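Deseasin MCP-01 (Pseudoalteromonas sp., PDB 3VV3) is a subtilisin-family serine protease that breaks down collagen, its catalytic domain being an alpha/beta fold that carries bound calcium ions. Local coordinates at residues N170-G175 and A272-A277. Residues are numbered along the deposited sequence; the frame is centred on the assembly and turned at random.
Sequences NNSWGG and ATPHVA
Asn170 reaches from the end of strand 166-171 to the helical residues Thr273, Pro274 and Ala277, and it buries more area than any other residue of the contact. Its CG stands anti to the backbone N (chi1 -176°), which swings the amide over toward the helix with ND2 leading. Asn170 ND2 lies 3.1 Å from Pro274 CA and 3.5 Å from Ala277 CB, with Thr273 CG2 also against it at 3.3 Å. Pro274 N is close as well but has no hydrogen to offer, and no hydrogen bond joins the two segments; the evidence is for packing of an amide against a proline-kinked helix. With an alanine here, the amide beside Pro274 and Ala277 is gone, which would probably leave a gap there and take OD1 from beside the Ser172 hydroxyl. Asn171 adds little, its CB pointing away from the helix, although Asn171 N comes within 4.1 Å of Thr273 CG2. Ser172, the centre of an inverse gamma turn, turns back toward the helix, its OG 3.6 Å from Thr273 CB and 3.7 Å from Pro274 CD. Ser172 OG has the carbonyl O of Ser270 as its hydrogen-bond partner, and Asn170 OD1 lies close by at 3.0 Å. Beyond Ser172 the chain runs clear of the helix, consistent with the segment that lines the substrate cleft in subtilisins. Helix 269-284 carries Ser270 near its start, and Ser270, with His105 and Asp50, has the geometry of a Ser-His-Asp charge relay, as in other subtilases; the Ser172 side chain touches this group, so the contact probably borders the active site. Asn170 pairs through its backbone with strand 45-50 and Asn171 with strand 195-199, while helix 269-284 rests on that parallel sheet, Thr273 touching Val197 and Ala199, and meets helix 105-114 where Pro274 packs on Ile113.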
loop_
_atom_site.group_PDB
_atom_site.type_symbol
_atom_site.label_atom_id
_atom_site.label_comp_id
_atom_site.label_asym_id
_atom_site.label_seq_id
_atom_site.Cartn_x
_atom_site.Cartn_y
_atom_site.Cartn_z
ATOM N N ASN A 170 2.446 -2.555 17.628
ATOM C CA ASN A 170 1.738 -2.615 16.362
ATOM C C ASN A 170 2.717 -2.842 15.218
ATOM O O ASN A 170 3.646 -2.047 15.010
ATOM C CB ASN A 170 0.966 -1.321 16.133
ATOM C CG ASN A 170 0.136 -1.369 14.876
ATOM O OD1 ASN A 170 0.625 -1.101 13.775
ATOM N ND2 ASN A 170 -1.117 -1.733 15.027
ATOM N N ASN A 171 2.513 -3.928 14.478
ATOM C CA ASN A 171 3.399 -4.283 13.378
ATOM C C ASN A 171 2.645 -4.435 12.069
ATOM O O ASN A 171 2.317 -5.552 11.654
ATOM C CB ASN A 171 4.165 -5.561 13.720
ATOM C CG ASN A 171 4.943 -5.425 15.011
ATOM O OD1 ASN A 171 4.449 -5.770 16.094
ATOM N ND2 ASN A 171 6.143 -4.883 14.914
ATOM N N SER A 172 2.352 -3.293 11.450
ATOM C CA SER A 172 1.630 -3.240 10.176
ATOM C C SER A 172 2.611 -3.311 9.021
ATOM O O SER A 172 2.740 -2.369 8.229
ATOM C CB SER A 172 0.805 -1.956 10.088
ATOM O OG SER A 172 -0.265 -1.979 11.023
ATOM N N TRP A 173 3.322 -4.429 8.954
ATOM C CA TRP A 173 4.350 -4.646 7.950
ATOM C C TRP A 173 4.574 -6.136 7.798
ATOM O O TRP A 173 4.171 -6.923 8.652
ATOM C CB TRP A 173 5.669 -3.946 8.325
ATOM C CG TRP A 173 6.222 -4.280 9.703
ATOM C CD1 TRP A 173 5.948 -3.629 10.876
ATOM C CD2 TRP A 173 7.160 -5.317 10.034
ATOM N NE1 TRP A 173 6.644 -4.206 11.913
ATOM C CE2 TRP A 173 7.396 -5.241 11.423
ATOM C CE3 TRP A 173 7.817 -6.304 9.293
ATOM C CZ2 TRP A 173 8.252 -6.119 12.088
ATOM C CZ3 TRP A 173 8.678 -7.173 9.957
ATOM C CH2 TRP A 173 8.881 -7.075 11.336
ATOM N N GLY A 174 5.214 -6.524 6.704
ATOM C CA GLY A 174 5.556 -7.918 6.501
ATOM C C GLY A 174 6.496 -8.073 5.326
ATOM O O GLY A 174 6.684 -7.140 4.545
ATOM N N GLY A 175 7.099 -9.249 5.214
ATOM C CA GLY A 175 7.976 -9.546 4.101
ATOM C C GLY A 175 9.053 -10.525 4.509
ATOM O O GLY A 175 9.356 -10.673 5.696
ATOM N N ALA A 272 -6.189 -2.976 9.755
ATOM C CA ALA A 272 -6.894 -3.838 10.700
ATOM C C ALA A 272 -6.074 -3.995 11.984
ATOM O O ALA A 272 -6.606 -3.962 13.094
ATOM C CB ALA A 272 -7.162 -5.214 10.066
ATOM N N THR A 273 -4.768 -4.171 11.810
ATOM C CA THR A 273 -3.846 -4.375 12.921
ATOM C C THR A 273 -3.964 -3.322 14.040
ATOM O O THR A 273 -4.078 -3.688 15.220
ATOM C CB THR A 273 -2.407 -4.514 12.365
ATOM O OG1 THR A 273 -2.362 -5.688 11.538
ATOM C CG2 THR A 273 -1.370 -4.648 13.470
ATOM N N PRO A 274 -3.961 -2.024 13.686
ATOM C CA PRO A 274 -4.069 -1.000 14.738
ATOM C C PRO A 274 -5.436 -0.918 15.427
ATOM O O PRO A 274 -5.491 -0.404 16.539
ATOM C CB PRO A 274 -3.733 0.310 14.003
ATOM C CG PRO A 274 -4.048 0.023 12.567
ATOM C CD PRO A 274 -3.631 -1.423 12.379
ATOM N N HIS A 275 -6.515 -1.404 14.811
ATOM C CA HIS A 275 -7.759 -1.520 15.576
ATOM C C HIS A 275 -7.535 -2.486 16.739
ATOM O O HIS A 275 -7.972 -2.236 17.872
ATOM C CB HIS A 275 -8.931 -1.997 14.707
ATOM C CG HIS A 275 -9.421 -0.966 13.737
ATOM N ND1 HIS A 275 -10.432 -0.073 14.036
ATOM C CD2 HIS A 275 -9.025 -0.677 12.475
ATOM C CE1 HIS A 275 -10.638 0.716 12.996
ATOM N NE2 HIS A 275 -9.797 0.367 12.034
ATOM N N VAL A 276 -6.840 -3.587 16.450
ATOM C CA VAL A 276 -6.554 -4.597 17.467
ATOM C C VAL A 276 -5.528 -4.111 18.498
ATOM O O VAL A 276 -5.722 -4.293 19.711
ATOM C CB VAL A 276 -6.100 -5.937 16.841
ATOM C CG1 VAL A 276 -5.739 -6.940 17.937
ATOM C CG2 VAL A 276 -7.203 -6.496 15.943
ATOM N N ALA A 277 -4.452 -3.482 18.034
ATOM C CA ALA A 277 -3.479 -2.922 18.968
ATOM C C ALA A 277 -4.147 -1.862 19.842
ATOM O O ALA A 277 -3.927 -1.804 21.060
ATOM C CB ALA A 277 -2.280 -2.327 18.227
#